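Local structure of PHO85 cyclin-10 (Saccharomyces cerevisiae, 4KRD) at residues P20-I25 / L192-L197; A140-T145 / D150-H155. The protein acts as a cyclin partner of the kinase PHO85, forming a holoenzyme that phosphorylates and negatively regulates the glycogen synthase GSY2 and so limits glycogen accumulation. One frame throughout, in Å; residues are numbered along the deposited sequence.

Contact 1: residues P20-I25 / L192-L197; sequences PLLHGI and LAASKL
Behind Ala194, the helix residue that Leu22 and Ile25 both touch, Leu192 O is gripped twice by Ser195: its OG donates to that oxygen over 2.8 Å, and its backbone N adds a weak bond. The hydroxyl approaches the carbonyl from 24° outside its plane, and the bond keeps the serine side chain folded back on its own helix, facing helix 99-113. The front of the helix is apolar. Two methyl groups of 20-25 converge on Ala194 CB, the nearer being Leu22 CD2, 3.5 Å from Ala194 CB and tighter than an ordinary carbon contact. Ile25 CD1 touches the same Ala194 CB at 3.6 Å. Because CG1 of Ile25 lies anti to the carbonyl carbon (chi1 -59°) and the chain runs on extended, CD1 is carried toward the helix, where it meets Leu197 CD1 tip to tip at 3.6 Å. Leu22 and Ile25 thus lie against helix 189-203 of the largely helical cyclin domain, a late helix that also packs beside helix 99-113. Leu22 and Ile25 are brought to one side by a type II beta turn, closed by Ile25 N donating to Leu22 O over 2.9 Å. Gly24, with a positive phi of 100°, takes the third position, as is usual in a type II turn. Next to the turn, the His23 ring has one face over Pro20 CA, while His23 ND1 is hydrogen-bonded to Asn120 OD1. Ile25 O accepts a hydrogen bond from Arg190 NH2 on the same helix 189-203, and Lys196 NZ forms a salt bridge with Glu38 OE2 of helix 36-54.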
ATOM      1  N   PRO B  20      17.543  -4.905   8.280  1.00 40.24           N
ATOM      2  CA  PRO B  20      18.786  -4.843   9.070  1.00 40.61           C
ATOM      3  C   PRO B  20      19.457  -3.468   9.012  1.00 40.15           C
ATOM      4  O   PRO B  20      20.185  -3.083   9.937  1.00 42.89           O
ATOM      5  CB  PRO B  20      19.679  -5.877   8.385  1.00 44.72           C
ATOM      6  CG  PRO B  20      18.727  -6.847   7.783  1.00 46.86           C
ATOM      7  CD  PRO B  20      17.549  -6.041   7.338  1.00 39.16           C
ATOM      8  N   LEU B  21      19.205  -2.731   7.935  1.00 35.37           N
ATOM      9  CA  LEU B  21      19.754  -1.393   7.774  1.00 40.23           C
ATOM     10  C   LEU B  21      19.180  -0.446   8.814  1.00 44.29           C
ATOM     11  O   LEU B  21      19.692   0.656   9.010  1.00 48.68           O
ATOM     12  CB  LEU B  21      19.425  -0.852   6.383  1.00 41.83           C
ATOM     13  CG  LEU B  21      20.091  -1.558   5.205  1.00 38.40           C
ATOM     14  CD1 LEU B  21      19.549  -1.013   3.883  1.00 33.66           C
ATOM     15  CD2 LEU B  21      21.597  -1.384   5.301  1.00 39.74           C
ATOM     16  N   LEU B  22      18.107  -0.867   9.472  1.00 32.61           N
ATOM     17  CA  LEU B  22      17.466  -0.029  10.477  1.00 37.77           C
ATOM     18  C   LEU B  22      17.927  -0.344  11.900  1.00 41.00           C
ATOM     19  O   LEU B  22      17.498   0.311  12.848  1.00 39.72           O
ATOM     20  CB  LEU B  22      15.945  -0.180  10.411  1.00 40.68           C
ATOM     21  CG  LEU B  22      15.262   0.062   9.065  1.00 43.59           C
ATOM     22  CD1 LEU B  22      13.754   0.113   9.257  1.00 40.49           C
ATOM     23  CD2 LEU B  22      15.760   1.337   8.440  1.00 36.95           C
ATOM     24  N   HIS B  23      18.759  -1.366  12.060  1.00 45.15           N
ATOM     25  CA  HIS B  23      19.206  -1.747  13.393  1.00 50.86           C
ATOM     26  C   HIS B  23      19.814  -0.535  14.086  1.00 54.03           C
ATOM     27  O   HIS B  23      20.702   0.112  13.538  1.00 54.90           O
ATOM     28  CB  HIS B  23      20.212  -2.899  13.333  1.00 54.41           C
ATOM     29  CG  HIS B  23      19.578  -4.237  13.109  1.00 59.82           C
ATOM     30  ND1 HIS B  23      20.307  -5.368  12.805  1.00 60.55           N
ATOM     31  CD2 HIS B  23      18.280  -4.626  13.147  1.00 59.02           C
ATOM     32  CE1 HIS B  23      19.488  -6.395  12.668  1.00 60.76           C
ATOM     33  NE2 HIS B  23      18.252  -5.973  12.867  1.00 62.31           N
ATOM     34  N   GLY B  24      19.302  -0.215  15.271  1.00 57.57           N
ATOM     35  CA  GLY B  24      19.791   0.913  16.045  1.00 56.95           C
ATOM     36  C   GLY B  24      18.949   2.172  15.950  1.00 61.44           C
ATOM     37  O   GLY B  24      19.126   3.107  16.735  1.00 65.38           O
ATOM     38  N   ILE B  25      18.027   2.210  14.993  1.00 51.23           N
ATOM     39  CA  ILE B  25      17.182   3.389  14.803  1.00 49.88           C
ATOM     40  C   ILE B  25      15.882   3.286  15.609  1.00 49.34           C
ATOM     41  O   ILE B  25      15.102   2.357  15.412  1.00 50.30           O
ATOM     42  CB  ILE B  25      16.875   3.610  13.307  1.00 48.01           C
ATOM     43  CG1 ILE B  25      18.181   3.781  12.519  1.00 50.33           C
ATOM     44  CG2 ILE B  25      15.960   4.806  13.109  1.00 44.60           C
ATOM     45  CD1 ILE B  25      17.975   4.029  11.041  1.00 48.32           C
ATOM     46  N   LEU B 192      12.766   6.732   6.103  1.00 29.93           N
ATOM     47  CA  LEU B 192      13.081   8.118   5.788  1.00 32.92           C
ATOM     48  C   LEU B 192      14.304   8.554   6.587  1.00 38.20           C
ATOM     49  O   LEU B 192      15.235   9.169   6.047  1.00 38.74           O
ATOM     50  CB  LEU B 192      11.898   9.048   6.101  1.00 37.25           C
ATOM     51  CG  LEU B 192      10.648   8.928   5.224  1.00 40.31           C
ATOM     52  CD1 LEU B 192       9.731  10.128   5.408  1.00 42.65           C
ATOM     53  CD2 LEU B 192      11.036   8.792   3.777  1.00 32.29           C
ATOM     54  N   ALA B 193      14.304   8.214   7.871  1.00 36.13           N
ATOM     55  CA  ALA B 193      15.416   8.560   8.748  1.00 39.99           C
ATOM     56  C   ALA B 193      16.694   7.849   8.327  1.00 40.25           C
ATOM     57  O   ALA B 193      17.744   8.476   8.222  1.00 41.42           O
ATOM     58  CB  ALA B 193      15.085   8.228  10.189  1.00 40.14           C
ATOM     59  N   ALA B 194      16.593   6.539   8.101  1.00 34.01           N
ATOM     60  CA  ALA B 194      17.745   5.717   7.737  1.00 39.37           C
ATOM     61  C   ALA B 194      18.523   6.269   6.549  1.00 37.36           C
ATOM     62  O   ALA B 194      19.746   6.122   6.495  1.00 38.91           O
ATOM     63  CB  ALA B 194      17.321   4.272   7.475  1.00 32.51           C
ATOM     64  N   SER B 195      17.833   6.905   5.601  1.00 34.36           N
ATOM     65  CA  SER B 195      18.518   7.419   4.419  1.00 37.75           C
ATOM     66  C   SER B 195      19.657   8.364   4.806  1.00 41.73           C
ATOM     67  O   SER B 195      20.736   8.320   4.210  1.00 38.12           O
ATOM     68  CB  SER B 195      17.551   8.102   3.439  1.00 36.92           C
ATOM     69  OG  SER B 195      17.068   9.327   3.949  1.00 38.01           O
ATOM     70  N   LYS B 196      19.413   9.205   5.804  1.00 41.72           N
ATOM     71  CA  LYS B 196      20.440  10.127   6.286  1.00 46.25           C
ATOM     72  C   LYS B 196      21.402   9.474   7.288  1.00 43.72           C
ATOM     73  O   LYS B 196      22.603   9.742   7.271  1.00 47.90           O
ATOM     74  CB  LYS B 196      19.812  11.387   6.893  1.00 48.03           C
ATOM     75  CG  LYS B 196      20.856  12.425   7.306  1.00 56.83           C
ATOM     76  CD  LYS B 196      20.226  13.674   7.923  1.00 62.04           C
ATOM     77  CE  LYS B 196      21.305  14.705   8.266  1.00 60.00           C
ATOM     78  NZ  LYS B 196      20.739  15.991   8.758  1.00 66.47           N
ATOM     79  N   LEU B 197      20.883   8.620   8.159  1.00 36.36           N
ATOM     80  CA  LEU B 197      21.738   7.950   9.133  1.00 36.25           C
ATOM     81  C   LEU B 197      22.758   7.000   8.479  1.00 42.56           C
ATOM     82  O   LEU B 197      23.906   6.903   8.934  1.00 39.67           O
ATOM     83  CB  LEU B 197      20.899   7.232  10.199  1.00 38.43           C
ATOM     84  CG  LEU B 197      19.868   8.118  10.919  1.00 47.16           C
ATOM     85  CD1 LEU B 197      19.054   7.324  11.933  1.00 43.14           C
ATOM     86  CD2 LEU B 197      20.527   9.324  11.589  1.00 52.79           C
TER

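Contact 2: residues A140-T145 / D150-H155; sequences AVRLST and DFVHSH
Arg142 leaves helix 130-148 with CG anti to the backbone N, and the chain bends after CB (chi2 62°) to bring the guanidinium up to segment 150-155. NE turns to Glu173 of helix 166-180 in a salt bridge. CZ comes within 3.6 Å of His153 O, and NH1 supplies the main bond to that oxygen, 2.9 Å long and nearly straight at 164°. The oxygen lies in the guanidinium plane, whereas NH1 stands above the carbonyl plane of His153. NH2 adds a weak bond to His153 O and reaches the edge of the His155 ring, 3.7 Å from its CD2. Beside this grip, Val152 crosses Thr145 obliquely: its CG1 rests 3.4 Å from Thr145 O and also touches Thr145 OG1, a hydroxyl that donates to Arg142 O. The loop also contributes to the protein interface: Asp150 forms salt bridges with basic side chains of the other protein chain, presumably the kinase. Ser154 OG then caps Tyr157 N, making the classical N-cap of helix 155-162 in the connection between helices 130-148 and 155-162 of the cyclin fold.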
ATOM      1  N   ALA B 140      15.119   4.963  -9.378  1.00 28.68           N
ATOM      2  CA  ALA B 140      14.876   5.178  -7.949  1.00 31.19           C
ATOM      3  C   ALA B 140      13.931   6.347  -7.712  1.00 33.72           C
ATOM      4  O   ALA B 140      13.078   6.307  -6.817  1.00 30.59           O
ATOM      5  CB  ALA B 140      16.197   5.376  -7.197  1.00 31.13           C
ATOM      6  N   VAL B 141      14.068   7.395  -8.517  1.00 33.23           N
ATOM      7  CA  VAL B 141      13.145   8.511  -8.394  1.00 28.82           C
ATOM      8  C   VAL B 141      11.743   8.086  -8.814  1.00 28.74           C
ATOM      9  O   VAL B 141      10.788   8.409  -8.139  1.00 27.86           O
ATOM     10  CB  VAL B 141      13.587   9.757  -9.190  1.00 32.91           C
ATOM     11  CG1 VAL B 141      12.453  10.793  -9.243  1.00 35.23           C
ATOM     12  CG2 VAL B 141      14.865  10.356  -8.569  1.00 34.77           C
ATOM     13  N   ARG B 142      11.631   7.355  -9.917  1.00 31.04           N
ATOM     14  CA  ARG B 142      10.321   7.005 -10.463  1.00 30.94           C
ATOM     15  C   ARG B 142       9.583   6.061  -9.531  1.00 28.65           C
ATOM     16  O   ARG B 142       8.403   6.256  -9.237  1.00 32.43           O
ATOM     17  CB  ARG B 142      10.458   6.408 -11.876  1.00 31.66           C
ATOM     18  CG  ARG B 142       9.127   5.981 -12.518  1.00 31.38           C
ATOM     19  CD  ARG B 142       8.170   7.164 -12.708  1.00 30.43           C
ATOM     20  NE  ARG B 142       7.071   6.828 -13.619  1.00 34.05           N
ATOM     21  CZ  ARG B 142       6.035   7.622 -13.857  1.00 34.63           C
ATOM     22  NH1 ARG B 142       5.955   8.795 -13.247  1.00 34.93           N
ATOM     23  NH2 ARG B 142       5.084   7.242 -14.694  1.00 33.85           N
ATOM     24  N   LEU B 143      10.289   5.048  -9.039  1.00 30.35           N
ATOM     25  CA  LEU B 143       9.705   4.069  -8.128  1.00 30.78           C
ATOM     26  C   LEU B 143       9.292   4.762  -6.834  1.00 30.96           C
ATOM     27  O   LEU B 143       8.229   4.494  -6.271  1.00 29.34           O
ATOM     28  CB  LEU B 143      10.725   2.948  -7.852  1.00 28.13           C
ATOM     29  CG  LEU B 143      10.207   1.530  -7.627  1.00 39.82           C
ATOM     30  CD1 LEU B 143       9.068   1.222  -8.588  1.00 38.22           C
ATOM     31  CD2 LEU B 143      11.336   0.496  -7.778  1.00 33.87           C
ATOM     32  N   SER B 144      10.142   5.672  -6.369  1.00 26.33           N
ATOM     33  CA  SER B 144       9.866   6.427  -5.161  1.00 27.85           C
ATOM     34  C   SER B 144       8.542   7.191  -5.242  1.00 32.89           C
ATOM     35  O   SER B 144       7.727   7.129  -4.311  1.00 29.44           O
ATOM     36  CB  SER B 144      11.021   7.396  -4.851  1.00 29.68           C
ATOM     37  OG  SER B 144      10.638   8.270  -3.805  1.00 36.92           O
ATOM     38  N   THR B 145       8.320   7.909  -6.344  1.00 31.87           N
ATOM     39  CA  THR B 145       7.080   8.663  -6.495  1.00 28.90           C
ATOM     40  C   THR B 145       5.854   7.739  -6.483  1.00 32.43           C
ATOM     41  O   THR B 145       4.817   8.097  -5.935  1.00 34.00           O
ATOM     42  CB  THR B 145       7.038   9.540  -7.783  1.00 32.73           C
ATOM     43  OG1 THR B 145       7.059   8.705  -8.948  1.00 27.85           O
ATOM     44  CG2 THR B 145       8.202  10.541  -7.812  1.00 34.63           C
ATOM     45  N   ASP B 150      -0.255   9.666  -4.547  1.00 33.99           N
ATOM     46  CA  ASP B 150      -1.465   9.176  -5.202  1.00 37.07           C
ATOM     47  C   ASP B 150      -1.518   9.619  -6.643  1.00 35.81           C
ATOM     48  O   ASP B 150      -2.111   8.956  -7.487  1.00 37.67           O
ATOM     49  CB  ASP B 150      -2.716   9.660  -4.471  1.00 41.11           C
ATOM     50  CG  ASP B 150      -2.946   8.922  -3.179  1.00 40.92           C
ATOM     51  OD1 ASP B 150      -2.433   7.790  -3.039  1.00 40.29           O
ATOM     52  OD2 ASP B 150      -3.641   9.465  -2.301  1.00 45.74           O
ATOM     53  N   PHE B 151      -0.913  10.764  -6.923  1.00 38.75           N
ATOM     54  CA  PHE B 151      -0.796  11.217  -8.301  1.00 45.98           C
ATOM     55  C   PHE B 151       0.677  11.398  -8.664  1.00 38.42           C
ATOM     56  O   PHE B 151       1.428  12.046  -7.937  1.00 45.35           O
ATOM     57  CB  PHE B 151      -1.597  12.507  -8.528  1.00 44.95           C
ATOM     58  CG  PHE B 151      -3.083  12.335  -8.334  1.00 50.35           C
ATOM     59  CD1 PHE B 151      -3.868  11.767  -9.328  1.00 51.47           C
ATOM     60  CD2 PHE B 151      -3.690  12.726  -7.154  1.00 50.87           C
ATOM     61  CE1 PHE B 151      -5.241  11.602  -9.152  1.00 53.86           C
ATOM     62  CE2 PHE B 151      -5.057  12.565  -6.971  1.00 59.95           C
ATOM     63  CZ  PHE B 151      -5.833  11.998  -7.972  1.00 55.92           C
ATOM     64  N   VAL B 152       1.089  10.788  -9.769  1.00 38.65           N
ATOM     65  CA  VAL B 152       2.439  10.971 -10.266  1.00 39.52           C
ATOM     66  C   VAL B 152       2.386  11.501 -11.681  1.00 43.31           C
ATOM     67  O   VAL B 152       1.360  11.393 -12.351  1.00 44.33           O
ATOM     68  CB  VAL B 152       3.264   9.664 -10.235  1.00 39.20           C
ATOM     69  CG1 VAL B 152       3.407   9.172  -8.807  1.00 35.49           C
ATOM     70  CG2 VAL B 152       2.630   8.604 -11.129  1.00 42.48           C
ATOM     71  N   HIS B 153       3.492  12.081 -12.124  1.00 39.79           N
ATOM     72  CA  HIS B 153       3.621  12.526 -13.501  1.00 43.36           C
ATOM     73  C   HIS B 153       3.353  11.390 -14.470  1.00 42.92           C
ATOM     74  O   HIS B 153       3.603  10.218 -14.168  1.00 37.41           O
ATOM     75  CB  HIS B 153       5.016  13.110 -13.737  1.00 39.25           C
ATOM     76  CG  HIS B 153       5.286  14.337 -12.926  1.00 43.86           C
ATOM     77  ND1 HIS B 153       4.711  15.558 -13.215  1.00 51.91           N
ATOM     78  CD2 HIS B 153       6.039  14.526 -11.819  1.00 38.93           C
ATOM     79  CE1 HIS B 153       5.109  16.449 -12.324  1.00 46.43           C
ATOM     80  NE2 HIS B 153       5.920  15.850 -11.469  1.00 52.00           N
ATOM     81  N   SER B 154       2.844  11.740 -15.644  1.00 37.72           N
ATOM     82  CA  SER B 154       2.559  10.747 -16.665  1.00 43.12           C
ATOM     83  C   SER B 154       3.845  10.050 -17.092  1.00 40.07           C
ATOM     84  O   SER B 154       4.936  10.612 -16.986  1.00 40.71           O
ATOM     85  CB  SER B 154       1.902  11.403 -17.880  1.00 44.56           C
ATOM     86  OG  SER B 154       2.781  12.353 -18.455  1.00 47.94           O
ATOM     87  N   HIS B 155       3.708   8.825 -17.579  1.00 39.02           N
ATOM     88  CA  HIS B 155       4.853   8.079 -18.070  1.00 37.13           C
ATOM     89  C   HIS B 155       5.531   8.853 -19.200  1.00 45.38           C
ATOM     90  O   HIS B 155       6.754   8.835 -19.336  1.00 39.23           O
ATOM     91  CB  HIS B 155       4.398   6.707 -18.562  1.00 40.14           C
ATOM     92  CG  HIS B 155       5.469   5.666 -18.519  1.00 40.73           C
ATOM     93  ND1 HIS B 155       6.028   5.125 -19.655  1.00 41.00           N
ATOM     94  CD2 HIS B 155       6.091   5.074 -17.473  1.00 39.17           C
ATOM     95  CE1 HIS B 155       6.939   4.234 -19.312  1.00 41.41           C
ATOM     96  NE2 HIS B 155       6.996   4.183 -17.993  1.00 40.67           N
TER

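Overall arrangement
Contact 2 falls within the stretch of chain that contact 1 brackets: residues 20-25 come first, then 140-145 and 150-155, and finally 192-197. The two centres lie 23 Å apart, and their nearest atoms are about 8 Å apart without touching. Helix 99-113 lies between them, receiving side chains from helix 189-203 in contact 1 and from helix 130-148 in contact 2. Contact 1 therefore joins the start of the modelled chain to its last helix, whereas contact 2 fixes a local connection between successive helices. Both include residues meeting the other protein chain, more extensively in contact 2, consistent with kinase binding by this cyclin domain.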